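PDB 6LPA: sp1 protein from Swine acute diarrhea syndrome coronavirus, which probably suppresses host gene expression, and is associated with effects on host cell proliferation and with immune evasion. Local coordinates for residues P22-A27 and A73-F78; D41-A46 and S94-E99; G48-V53 and R86-P91. All coordinates share one frame; numbering follows the deposited sequence.

Contact 1 (P22-A27 and A73-F78); sequences PTMSDA and AYIATF
Ala27 and Ile75 bring the two backbones closest, with 7.3 Å between Ala27 CA and Ile75 CA, where the first turn of helix 24-28 lies against strand 71-77. This strand belongs to the six-stranded β-barrel of the coronavirus nsp1 core, and the short helix packs on it through a small apolar patch. Residues 22-27 enter the helix through Thr23, the N-cap: Ala27 N bonds to Thr23 O at 2.9 Å, closing the first turn, while Asp26 N gives a weak, long capping bond of 3.4 Å to Thr23 OG1.

Ile75 is the centre of the patch. Its CG2 methyl lies anti to its own backbone N (CG1 beside that N, chi1 -61°), which points CG2 at the helix, where it meets two residues. Met24 SD lies 3.6 Å from Ile75 CG2, and Ala27 CB approaches the same Ile75 CG2 to 3.7 Å. The Met24 chain starts with CG anti to the backbone N (chi1 -180°) and then bends at chi2 (54°), so that although its CB is not aimed at the strand, the thioether end swings in to cross Ile75 at a slant. The Met24 CE methyl reaches past the sulfur to the Ile75 branch point. All of this is van der Waals contact.

Phe61, on the adjoining strand 61-66, touches both Ala27 and Ile75 and extends the apolar patch. The helix start is also part of the dimer interface: Met24 N bonds to Glu66 OE1 of the second subunit, and Tyr74 of that subunit packs on the Met24 side chain. At the end of the CG1 branch, Ile75 CD1 rests against the helix backbone, 3.9 Å from Ala27 O.

Contact 2 (D41-A46 and S94-E99); sequences DCRFVA and SNYVLE
Arg43 reaches Ser94 because its chain leaves the strand with CG anti to the carbonyl carbon (chi1 -62°) and then kinks at chi2, which brings the NE edge of the guanidinium up to the lead-in of strand 96-104. Arg43 NE points straight at Ser94 O, bonding at 2.7 Å with an N-H...O angle of 175°, the oxygen in the guanidinium plane. Arg43 NH2 adds a weak bond of 3.4 Å to Ser94 O. Arg43 NH1 turns back and bonds to Cys42 O at 3.0 Å, from well above the carbonyl plane rather than on a lone pair. With NH1 also bonded to Lys40 O, the buried guanidinium is gripped at NE and NH1, which should fix its rotation.

Tyr96 CD1 lies over one face of the guanidinium, 3.8 Å from Arg43 NE, the two planes being inclined by 60°. Ser94 OG packs 3.5 Å from Arg43 CG and donates to Asn95 O.

Ala9 of strand 6-11 touches both Arg43 and Tyr96. The contact lies outside the β-barrel, where backbone bonds of Phe44 to Ala9 and Ala11 close strand 42-46 on 6-11, and Arg43 ties this seam to strand 96-104.

Contact 3 (G48-V53 and R86-P91); sequences GLQDIV and RGWLIP
Val53 and Ile90 mark the nearest approach of the backbones, with 9.2 Å between Val53 CA and Ile90 CA, a spacing bridged mainly by side chains. Residues 48-53 lie in the loop after strand 42-46 and include a 3-10 turn at 50-52; they pack on Trp88 and Ile90, which point from strand 85-91 to the outside of the β-barrel, opposite to Leu89. The turn is tied by Ile52 N to Leu49 O at 2.8 Å and Val53 N to Gln50 O at 3.0 Å.

Gln50 meets the six-membered ring of Trp88 at its outer edge. Its CG is wedged between the backbone N and the carbonyl carbon (chi1 58°) and the chain bends again at chi2 (-92°), which curls the amide back. Gln50 OE1 thereby lies close to the plane of the indole, while the amide stands almost perpendicular to the ring (82°). The same oxygen accepts Gly48 N at 3.0 Å, a bond that ties the amide to the start of the loop and should limit its rotation. Gln50 CB packs on the rim at 3.8 Å from Trp88 CH2.

Val53 and Ile90 add a looser apolar touch, Val53 CG2 standing 4.3 Å from Ile90 CD1. Phe78 packs edge-to-face with Trp88 and touches Gln50, and Val62 of strand 61-66 lies against Trp88 and Ile90. Arg86 and Gly87 both face Leu65 in a classic β bulge. The closest atoms between the segments are Gln50 OE1 and Trp88 CH2, 3.4 Å apart, with the electron-rich oxygen directed at a C-H edge.

Overall arrangement
All three contacts reach the same six-stranded sheet, whose outermost strands 6-11 and 42-46 are also joined by backbone bonds at Phe44, consistent with a closed barrel. The centres of contacts 2 and 3 are about 9 Å apart, and strands 42-46 and 85-91 pair directly between them. Contact 1 lies about 14 Å from contact 3 and 19 Å from contact 2, centre to centre, across the chain's middle from the latter. Phe78 bridges contacts 1 and 3, with its CZ 3.5 Å from Gln50 CB. Along the chain, contact 3 falls within the span of contact 2, whereas contact 1 alternates with both, so residues distant in sequence are brought together around one barrel. Contact 1 alone meets the second subunit.

Contact 1 (P22-A27 and A73-F78)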
ATOM      1  N   PRO A  22      -9.598   0.210   8.103  1.00 59.23           N
ATOM      2  CA  PRO A  22      -9.360  -1.241   8.058  1.00 55.27           C
ATOM      3  C   PRO A  22      -9.275  -1.838   6.661  1.00 58.10           C
ATOM      4  O   PRO A  22      -8.679  -2.918   6.514  1.00 61.63           O
ATOM      5  CB  PRO A  22     -10.563  -1.819   8.825  1.00 57.70           C
ATOM      6  CG  PRO A  22     -11.573  -0.708   8.919  1.00 59.93           C
ATOM      7  CD  PRO A  22     -11.026   0.519   8.259  1.00 59.41           C
ATOM      8  N   THR A  23      -9.842  -1.204   5.638  1.00 56.46           N
ATOM      9  CA  THR A  23      -9.773  -1.734   4.286  1.00 56.82           C
ATOM     10  C   THR A  23      -9.411  -0.628   3.312  1.00 60.87           C
ATOM     11  O   THR A  23      -9.654   0.554   3.571  1.00 59.23           O
ATOM     12  CB  THR A  23     -11.092  -2.351   3.848  1.00 61.32           C
ATOM     13  OG1 THR A  23     -12.140  -1.395   4.033  1.00 63.13           O
ATOM     14  CG2 THR A  23     -11.376  -3.625   4.645  1.00 62.85           C
ATOM     15  N   MET A  24      -8.831  -1.037   2.179  1.00 58.37           N
ATOM     16  CA  MET A  24      -8.478  -0.089   1.134  1.00 61.59           C
ATOM     17  C   MET A  24      -9.685   0.738   0.722  1.00 61.50           C
ATOM     18  O   MET A  24      -9.596   1.965   0.602  1.00 58.68           O
ATOM     19  CB  MET A  24      -7.903  -0.837  -0.069  1.00 58.39           C
ATOM     20  CG  MET A  24      -7.502   0.062  -1.210  1.00 58.58           C
ATOM     21  SD  MET A  24      -6.367   1.319  -0.612  1.00 66.49           S
ATOM     22  CE  MET A  24      -5.888   2.102  -2.149  1.00 56.87           C
ATOM     23  N   SER A  25     -10.830   0.082   0.529  1.00 62.82           N
ATOM     24  CA  SER A  25     -12.028   0.789   0.087  1.00 62.34           C
ATOM     25  C   SER A  25     -12.412   1.896   1.064  1.00 59.26           C
ATOM     26  O   SER A  25     -12.711   3.025   0.657  1.00 62.12           O
ATOM     27  CB  SER A  25     -13.179  -0.201  -0.086  1.00 66.87           C
ATOM     28  OG  SER A  25     -14.413   0.428   0.207  1.00 70.52           O
ATOM     29  N   ASP A  26     -12.405   1.587   2.361  1.00 63.75           N
ATOM     30  CA  ASP A  26     -12.743   2.595   3.362  1.00 60.79           C
ATOM     31  C   ASP A  26     -11.699   3.709   3.408  1.00 62.23           C
ATOM     32  O   ASP A  26     -12.048   4.889   3.571  1.00 57.54           O
ATOM     33  CB  ASP A  26     -12.894   1.928   4.728  1.00 64.03           C
ATOM     34  CG  ASP A  26     -13.600   2.813   5.724  1.00 68.94           C
ATOM     35  OD1 ASP A  26     -14.741   3.243   5.440  1.00 74.34           O
ATOM     36  OD2 ASP A  26     -13.013   3.084   6.792  1.00 69.40           O
ATOM     37  N   ALA A  27     -10.417   3.356   3.250  1.00 56.93           N
ATOM     38  CA  ALA A  27      -9.351   4.357   3.265  1.00 56.47           C
ATOM     39  C   ALA A  27      -9.486   5.334   2.101  1.00 54.85           C
ATOM     40  O   ALA A  27      -9.319   6.555   2.266  1.00 53.02           O
ATOM     41  CB  ALA A  27      -7.989   3.663   3.221  1.00 49.37           C
ATOM     42  N   ALA A  73       2.641  10.501  -2.504  1.00 51.87           N
ATOM     43  CA  ALA A  73       1.738  10.058  -1.458  1.00 52.21           C
ATOM     44  C   ALA A  73       0.794   8.996  -2.004  1.00 53.34           C
ATOM     45  O   ALA A  73       0.309   9.109  -3.132  1.00 49.66           O
ATOM     46  CB  ALA A  73       0.937  11.237  -0.909  1.00 48.07           C
ATOM     47  N   TYR A  74       0.528   7.969  -1.198  1.00 46.82           N
ATOM     48  CA  TYR A  74      -0.372   6.903  -1.614  1.00 48.78           C
ATOM     49  C   TYR A  74      -0.898   6.231  -0.361  1.00 51.58           C
ATOM     50  O   TYR A  74      -0.366   6.422   0.733  1.00 50.02           O
ATOM     51  CB  TYR A  74       0.334   5.896  -2.525  1.00 48.69           C
ATOM     52  CG  TYR A  74       1.580   5.291  -1.906  1.00 50.47           C
ATOM     53  CD1 TYR A  74       2.787   5.980  -1.924  1.00 51.26           C
ATOM     54  CD2 TYR A  74       1.555   4.034  -1.322  1.00 51.53           C
ATOM     55  CE1 TYR A  74       3.925   5.443  -1.366  1.00 54.04           C
ATOM     56  CE2 TYR A  74       2.701   3.481  -0.749  1.00 51.10           C
ATOM     57  CZ  TYR A  74       3.879   4.190  -0.782  1.00 51.96           C
ATOM     58  OH  TYR A  74       5.028   3.671  -0.227  1.00 53.23           O
ATOM     59  N   ILE A  75      -1.940   5.442  -0.529  1.00 52.06           N
ATOM     60  CA  ILE A  75      -2.553   4.733   0.587  1.00 51.36           C
ATOM     61  C   ILE A  75      -1.815   3.419   0.791  1.00 50.82           C
ATOM     62  O   ILE A  75      -1.514   2.707  -0.169  1.00 50.13           O
ATOM     63  CB  ILE A  75      -4.057   4.525   0.333  1.00 50.25           C
ATOM     64  CG1 ILE A  75      -4.730   5.878   0.211  1.00 46.60           C
ATOM     65  CG2 ILE A  75      -4.699   3.726   1.460  1.00 47.02           C
ATOM     66  CD1 ILE A  75      -6.249   5.806   0.019  1.00 52.59           C
ATOM     67  N   ALA A  76      -1.488   3.122   2.046  1.00 47.26           N
ATOM     68  CA  ALA A  76      -0.671   1.973   2.427  1.00 50.93           C
ATOM     69  C   ALA A  76      -0.916   1.674   3.901  1.00 51.04           C
ATOM     70  O   ALA A  76      -1.372   2.541   4.658  1.00 48.69           O
ATOM     71  CB  ALA A  76       0.824   2.232   2.164  1.00 50.09           C
ATOM     72  N   THR A  77      -0.635   0.432   4.306  1.00 47.61           N
ATOM     73  CA  THR A  77      -0.726   0.111   5.724  1.00 49.97           C
ATOM     74  C   THR A  77       0.360   0.852   6.488  1.00 49.43           C
ATOM     75  O   THR A  77       1.453   1.093   5.969  1.00 45.58           O
ATOM     76  CB  THR A  77      -0.581  -1.400   5.987  1.00 46.89           C
ATOM     77  OG1 THR A  77       0.688  -1.867   5.496  1.00 48.40           O
ATOM     78  CG2 THR A  77      -1.741  -2.193   5.330  1.00 50.20           C
ATOM     79  N   PHE A  78       0.052   1.176   7.752  1.00 43.36           N
ATOM     80  CA  PHE A  78       1.005   1.868   8.615  1.00 45.80           C
ATOM     81  C   PHE A  78       2.279   1.048   8.786  1.00 50.43           C
ATOM     82  O   PHE A  78       3.378   1.611   8.904  1.00 46.72           O
ATOM     83  CB  PHE A  78       0.324   2.162   9.965  1.00 49.51           C
ATOM     84  CG  PHE A  78       1.122   3.032  10.913  1.00 51.16           C
ATOM     85  CD1 PHE A  78       1.905   4.097  10.453  1.00 44.93           C
ATOM     86  CD2 PHE A  78       1.056   2.801  12.288  1.00 47.10           C
ATOM     87  CE1 PHE A  78       2.641   4.895  11.366  1.00 42.00           C
ATOM     88  CE2 PHE A  78       1.769   3.579  13.186  1.00 51.76           C
ATOM     89  CZ  PHE A  78       2.562   4.638  12.729  1.00 47.29           C
TER

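Contact 2 (D41-A46 and S94-E99)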
ATOM      1  N   ASP A  41      -7.350  17.363   8.548  1.00 46.64           N
ATOM      2  CA  ASP A  41      -7.694  16.408   9.605  1.00 51.03           C
ATOM      3  C   ASP A  41      -6.574  15.408   9.885  1.00 45.15           C
ATOM      4  O   ASP A  41      -6.768  14.483  10.679  1.00 47.04           O
ATOM      5  CB  ASP A  41      -8.985  15.658   9.239  1.00 49.79           C
ATOM      6  CG  ASP A  41      -8.857  14.862   7.940  1.00 52.77           C
ATOM      7  OD1 ASP A  41      -7.938  15.134   7.146  1.00 50.14           O
ATOM      8  OD2 ASP A  41      -9.688  13.966   7.700  1.00 62.41           O
ATOM      9  N   CYS A  42      -5.414  15.583   9.259  1.00 48.70           N
ATOM     10  CA  CYS A  42      -4.326  14.617   9.266  1.00 48.23           C
ATOM     11  C   CYS A  42      -3.055  15.280   9.808  1.00 49.97           C
ATOM     12  O   CYS A  42      -2.869  16.495   9.667  1.00 42.74           O
ATOM     13  CB  CYS A  42      -4.089  14.097   7.835  1.00 51.55           C
ATOM     14  SG  CYS A  42      -5.238  12.858   7.295  1.00 47.81           S
ATOM     15  N   ARG A  43      -2.152  14.467  10.389  1.00 43.29           N
ATOM     16  CA  ARG A  43      -0.855  14.928  10.874  1.00 44.46           C
ATOM     17  C   ARG A  43       0.258  14.173  10.167  1.00 46.30           C
ATOM     18  O   ARG A  43       0.157  12.966   9.949  1.00 47.81           O
ATOM     19  CB  ARG A  43      -0.701  14.757  12.395  1.00 40.67           C
ATOM     20  CG  ARG A  43      -1.707  15.564  13.221  1.00 43.77           C
ATOM     21  CD  ARG A  43      -1.517  17.107  13.103  1.00 44.92           C
ATOM     22  NE  ARG A  43      -2.572  17.787  13.853  1.00 45.75           N
ATOM     23  CZ  ARG A  43      -3.738  18.175  13.334  1.00 49.32           C
ATOM     24  NH1 ARG A  43      -4.001  17.985  12.047  1.00 48.15           N
ATOM     25  NH2 ARG A  43      -4.640  18.768  14.097  1.00 49.61           N
ATOM     26  N   PHE A  44       1.316  14.891   9.788  1.00 45.16           N
ATOM     27  CA  PHE A  44       2.471  14.237   9.201  1.00 46.56           C
ATOM     28  C   PHE A  44       3.375  13.691  10.299  1.00 50.70           C
ATOM     29  O   PHE A  44       3.789  14.426  11.200  1.00 44.97           O
ATOM     30  CB  PHE A  44       3.268  15.190   8.316  1.00 44.54           C
ATOM     31  CG  PHE A  44       4.547  14.579   7.791  1.00 45.55           C
ATOM     32  CD1 PHE A  44       4.547  13.855   6.610  1.00 48.31           C
ATOM     33  CD2 PHE A  44       5.742  14.718   8.484  1.00 43.97           C
ATOM     34  CE1 PHE A  44       5.725  13.292   6.132  1.00 47.21           C
ATOM     35  CE2 PHE A  44       6.909  14.168   8.019  1.00 43.10           C
ATOM     36  CZ  PHE A  44       6.906  13.447   6.846  1.00 48.11           C
ATOM     37  N   VAL A  45       3.724  12.418  10.189  1.00 47.46           N
ATOM     38  CA  VAL A  45       4.540  11.739  11.174  1.00 46.39           C
ATOM     39  C   VAL A  45       5.745  11.223  10.413  1.00 47.61           C
ATOM     40  O   VAL A  45       5.603  10.393   9.507  1.00 45.82           O
ATOM     41  CB  VAL A  45       3.772  10.606  11.863  1.00 48.25           C
ATOM     42  CG1 VAL A  45       4.603   9.973  12.984  1.00 43.79           C
ATOM     43  CG2 VAL A  45       2.431  11.138  12.366  1.00 48.84           C
ATOM     44  N   ALA A  46       6.923  11.738  10.750  1.00 43.64           N
ATOM     45  CA  ALA A  46       8.142  11.328  10.073  1.00 45.91           C
ATOM     46  C   ALA A  46       8.438   9.857  10.351  1.00 46.46           C
ATOM     47  O   ALA A  46       8.106   9.317  11.412  1.00 46.91           O
ATOM     48  CB  ALA A  46       9.318  12.192  10.532  1.00 44.68           C
ATOM     49  N   SER A  94      -3.509  15.946  16.999  1.00 48.26           N
ATOM     50  CA  SER A  94      -2.373  16.337  17.831  1.00 45.28           C
ATOM     51  C   SER A  94      -1.950  17.782  17.561  1.00 50.38           C
ATOM     52  O   SER A  94      -2.268  18.372  16.518  1.00 47.13           O
ATOM     53  CB  SER A  94      -1.178  15.422  17.582  1.00 47.68           C
ATOM     54  OG  SER A  94      -0.480  15.856  16.438  1.00 45.64           O
ATOM     55  N   ASN A  95      -1.207  18.344  18.520  1.00 47.18           N
ATOM     56  CA  ASN A  95      -0.553  19.629  18.316  1.00 46.36           C
ATOM     57  C   ASN A  95       0.474  19.486  17.207  1.00 49.19           C
ATOM     58  O   ASN A  95       1.034  18.409  16.981  1.00 48.20           O
ATOM     59  CB  ASN A  95       0.126  20.125  19.601  1.00 46.34           C
ATOM     60  CG  ASN A  95      -0.866  20.343  20.743  1.00 55.64           C
ATOM     61  OD1 ASN A  95      -1.957  20.873  20.534  1.00 55.87           O
ATOM     62  ND2 ASN A  95      -0.488  19.937  21.953  1.00 54.07           N
ATOM     63  N   TYR A  96       0.718  20.588  16.510  1.00 46.37           N
ATOM     64  CA  TYR A  96       1.434  20.530  15.250  1.00 49.80           C
ATOM     65  C   TYR A  96       2.176  21.834  15.055  1.00 48.68           C
ATOM     66  O   TYR A  96       1.932  22.823  15.751  1.00 49.69           O
ATOM     67  CB  TYR A  96       0.481  20.303  14.066  1.00 45.45           C
ATOM     68  CG  TYR A  96      -0.544  21.416  13.920  1.00 50.17           C
ATOM     69  CD1 TYR A  96      -1.697  21.422  14.698  1.00 52.25           C
ATOM     70  CD2 TYR A  96      -0.354  22.474  13.021  1.00 51.35           C
ATOM     71  CE1 TYR A  96      -2.632  22.434  14.590  1.00 55.67           C
ATOM     72  CE2 TYR A  96      -1.304  23.508  12.901  1.00 52.29           C
ATOM     73  CZ  TYR A  96      -2.437  23.474  13.696  1.00 56.00           C
ATOM     74  OH  TYR A  96      -3.398  24.459  13.617  1.00 57.33           O
ATOM     75  N   VAL A  97       3.091  21.810  14.091  1.00 45.79           N
ATOM     76  CA  VAL A  97       3.686  22.994  13.497  1.00 48.12           C
ATOM     77  C   VAL A  97       3.532  22.855  11.986  1.00 50.74           C
ATOM     78  O   VAL A  97       3.614  21.751  11.432  1.00 48.26           O
ATOM     79  CB  VAL A  97       5.176  23.166  13.896  1.00 53.98           C
ATOM     80  CG1 VAL A  97       5.327  23.312  15.414  1.00 45.39           C
ATOM     81  CG2 VAL A  97       6.021  22.010  13.385  1.00 51.09           C
ATOM     82  N   LEU A  98       3.304  23.978  11.316  1.00 48.07           N
ATOM     83  CA  LEU A  98       3.099  23.964   9.872  1.00 51.51           C
ATOM     84  C   LEU A  98       4.431  23.928   9.139  1.00 54.09           C
ATOM     85  O   LEU A  98       5.379  24.622   9.520  1.00 54.01           O
ATOM     86  CB  LEU A  98       2.284  25.187   9.451  1.00 52.86           C
ATOM     87  CG  LEU A  98       0.874  25.208  10.045  1.00 51.71           C
ATOM     88  CD1 LEU A  98       0.087  26.487   9.682  1.00 52.63           C
ATOM     89  CD2 LEU A  98       0.125  23.965   9.593  1.00 50.38           C
ATOM     90  N   GLU A  99       4.508  23.093   8.096  1.00 50.08           N
ATOM     91  CA  GLU A  99       5.731  22.911   7.323  1.00 51.84           C
ATOM     92  C   GLU A  99       5.391  22.664   5.861  1.00 57.19           C
ATOM     93  O   GLU A  99       4.296  22.209   5.524  1.00 54.11           O
ATOM     94  CB  GLU A  99       6.589  21.738   7.828  1.00 59.27           C
ATOM     95  CG  GLU A  99       6.850  21.687   9.316  1.00 56.41           C
ATOM     96  CD  GLU A  99       7.824  22.737   9.758  1.00 59.04           C
ATOM     97  OE1 GLU A  99       8.275  23.518   8.891  1.00 57.08           O
ATOM     98  OE2 GLU A  99       8.146  22.776  10.964  1.00 57.13           O
TER

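Contact 3 (G48-V53 and R86-P91)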
ATOM      1  N   GLY A  48      10.533   6.991  11.673  1.00 44.67           N
ATOM      2  CA  GLY A  48      11.346   7.031  12.866  1.00 51.85           C
ATOM      3  C   GLY A  48      10.582   7.448  14.095  1.00 57.63           C
ATOM      4  O   GLY A  48      11.024   7.156  15.213  1.00 61.23           O
ATOM      5  N   LEU A  49       9.423   8.092  13.917  1.00 53.83           N
ATOM      6  CA  LEU A  49       8.584   8.538  15.017  1.00 50.36           C
ATOM      7  C   LEU A  49       7.288   7.744  15.126  1.00 53.00           C
ATOM      8  O   LEU A  49       6.383   8.154  15.847  1.00 53.29           O
ATOM      9  CB  LEU A  49       8.276  10.034  14.876  1.00 55.35           C
ATOM     10  CG  LEU A  49       9.462  10.947  14.585  1.00 52.72           C
ATOM     11  CD1 LEU A  49       9.037  12.416  14.629  1.00 54.75           C
ATOM     12  CD2 LEU A  49      10.581  10.688  15.553  1.00 54.83           C
ATOM     13  N   GLN A  50       7.178   6.597  14.449  1.00 50.34           N
ATOM     14  CA  GLN A  50       5.931   5.847  14.536  1.00 48.67           C
ATOM     15  C   GLN A  50       5.647   5.400  15.955  1.00 51.48           C
ATOM     16  O   GLN A  50       4.489   5.141  16.292  1.00 52.82           O
ATOM     17  CB  GLN A  50       5.944   4.630  13.597  1.00 52.91           C
ATOM     18  CG  GLN A  50       7.077   3.647  13.851  1.00 49.55           C
ATOM     19  CD  GLN A  50       8.287   3.971  13.009  1.00 52.30           C
ATOM     20  OE1 GLN A  50       8.437   5.103  12.542  1.00 48.89           O
ATOM     21  NE2 GLN A  50       9.151   2.983  12.794  1.00 49.45           N
ATOM     22  N   ASP A  51       6.667   5.318  16.806  1.00 53.42           N
ATOM     23  CA  ASP A  51       6.378   4.913  18.170  1.00 56.78           C
ATOM     24  C   ASP A  51       5.699   6.037  18.967  1.00 58.08           C
ATOM     25  O   ASP A  51       5.240   5.775  20.079  1.00 57.19           O
ATOM     26  CB  ASP A  51       7.672   4.397  18.841  1.00 53.06           C
ATOM     27  CG  ASP A  51       8.278   3.151  18.113  1.00 66.24           C
ATOM     28  OD1 ASP A  51       7.566   2.465  17.338  1.00 60.90           O
ATOM     29  OD2 ASP A  51       9.482   2.852  18.312  1.00 66.94           O
ATOM     30  N   ILE A  52       5.592   7.256  18.407  1.00 60.46           N
ATOM     31  CA  ILE A  52       4.742   8.307  18.981  1.00 60.44           C
ATOM     32  C   ILE A  52       3.284   7.964  18.861  1.00 53.05           C
ATOM     33  O   ILE A  52       2.462   8.445  19.648  1.00 56.45           O
ATOM     34  CB  ILE A  52       4.890   9.663  18.275  1.00 58.88           C
ATOM     35  CG1 ILE A  52       6.293  10.166  18.272  1.00 53.42           C
ATOM     36  CG2 ILE A  52       3.991  10.681  18.948  1.00 67.46           C
ATOM     37  CD1 ILE A  52       6.675  10.477  19.454  1.00 67.79           C
ATOM     38  N   VAL A  53       2.921   7.252  17.811  1.00 53.19           N
ATOM     39  CA  VAL A  53       1.525   7.086  17.430  1.00 55.02           C
ATOM     40  C   VAL A  53       0.877   6.029  18.313  1.00 55.97           C
ATOM     41  O   VAL A  53       1.384   4.910  18.438  1.00 56.10           O
ATOM     42  CB  VAL A  53       1.426   6.697  15.946  1.00 52.98           C
ATOM     43  CG1 VAL A  53      -0.012   6.664  15.503  1.00 50.26           C
ATOM     44  CG2 VAL A  53       2.264   7.651  15.115  1.00 49.49           C
ATOM     45  N   ARG A  86       9.321   8.145   3.891  1.00 45.63           N
ATOM     46  CA  ARG A  86       9.691   9.324   4.671  1.00 49.12           C
ATOM     47  C   ARG A  86       8.728   9.626   5.804  1.00 48.89           C
ATOM     48  O   ARG A  86       9.086  10.365   6.727  1.00 48.17           O
ATOM     49  CB  ARG A  86       9.778  10.558   3.762  1.00 47.90           C
ATOM     50  CG  ARG A  86      10.749  10.391   2.626  1.00 44.15           C
ATOM     51  CD  ARG A  86      12.124   9.996   3.183  1.00 46.37           C
ATOM     52  NE  ARG A  86      13.044   9.730   2.088  1.00 51.47           N
ATOM     53  CZ  ARG A  86      14.255   9.197   2.213  1.00 52.26           C
ATOM     54  NH1 ARG A  86      14.744   8.863   3.412  1.00 49.05           N
ATOM     55  NH2 ARG A  86      14.984   9.005   1.119  1.00 54.40           N
ATOM     56  N   GLY A  87       7.522   9.088   5.762  1.00 47.13           N
ATOM     57  CA  GLY A  87       6.576   9.363   6.816  1.00 46.94           C
ATOM     58  C   GLY A  87       5.162   9.131   6.326  1.00 47.23           C
ATOM     59  O   GLY A  87       4.944   8.623   5.230  1.00 49.18           O
ATOM     60  N   TRP A  88       4.211   9.506   7.177  1.00 44.43           N
ATOM     61  CA  TRP A  88       2.804   9.256   6.899  1.00 45.98           C
ATOM     62  C   TRP A  88       1.980  10.492   7.227  1.00 45.21           C
ATOM     63  O   TRP A  88       2.368  11.325   8.049  1.00 45.41           O
ATOM     64  CB  TRP A  88       2.250   8.084   7.713  1.00 46.15           C
ATOM     65  CG  TRP A  88       3.065   6.823   7.694  1.00 47.91           C
ATOM     66  CD1 TRP A  88       2.869   5.732   6.895  1.00 43.90           C
ATOM     67  CD2 TRP A  88       4.181   6.507   8.549  1.00 45.81           C
ATOM     68  NE1 TRP A  88       3.805   4.753   7.200  1.00 46.63           N
ATOM     69  CE2 TRP A  88       4.622   5.206   8.204  1.00 42.14           C
ATOM     70  CE3 TRP A  88       4.852   7.199   9.565  1.00 46.43           C
ATOM     71  CZ2 TRP A  88       5.712   4.587   8.837  1.00 47.74           C
ATOM     72  CZ3 TRP A  88       5.948   6.582  10.195  1.00 48.52           C
ATOM     73  CH2 TRP A  88       6.355   5.282   9.834  1.00 45.38           C
ATOM     74  N   LEU A  89       0.815  10.581   6.593  1.00 43.20           N
ATOM     75  CA  LEU A  89      -0.254  11.478   7.015  1.00 46.00           C
ATOM     76  C   LEU A  89      -1.336  10.604   7.621  1.00 46.80           C
ATOM     77  O   LEU A  89      -1.837   9.686   6.959  1.00 44.68           O
ATOM     78  CB  LEU A  89      -0.801  12.292   5.842  1.00 43.99           C
ATOM     79  CG  LEU A  89      -0.004  13.517   5.408  1.00 47.26           C
ATOM     80  CD1 LEU A  89      -0.372  13.889   3.972  1.00 48.98           C
ATOM     81  CD2 LEU A  89      -0.299  14.677   6.373  1.00 48.99           C
ATOM     82  N   ILE A  90      -1.676  10.877   8.876  1.00 46.15           N
ATOM     83  CA  ILE A  90      -2.556  10.031   9.670  1.00 45.03           C
ATOM     84  C   ILE A  90      -3.604  10.908  10.334  1.00 45.46           C
ATOM     85  O   ILE A  90      -3.252  11.925  10.960  1.00 42.80           O
ATOM     86  CB  ILE A  90      -1.771   9.249  10.742  1.00 47.83           C
ATOM     87  CG1 ILE A  90      -0.459   8.684  10.165  1.00 43.44           C
ATOM     88  CG2 ILE A  90      -2.649   8.164  11.342  1.00 46.09           C
ATOM     89  CD1 ILE A  90       0.484   8.065  11.206  1.00 41.92           C
ATOM     90  N   PRO A  91      -4.879  10.532  10.271  1.00 43.08           N
ATOM     91  CA  PRO A  91      -5.913  11.311  10.972  1.00 49.21           C
ATOM     92  C   PRO A  91      -5.565  11.433  12.446  1.00 49.21           C
ATOM     93  O   PRO A  91      -5.346  10.435  13.141  1.00 47.19           O
ATOM     94  CB  PRO A  91      -7.194  10.499  10.732  1.00 51.44           C
ATOM     95  CG  PRO A  91      -6.935   9.770   9.437  1.00 46.87           C
ATOM     96  CD  PRO A  91      -5.452   9.417   9.495  1.00 45.36           C
TER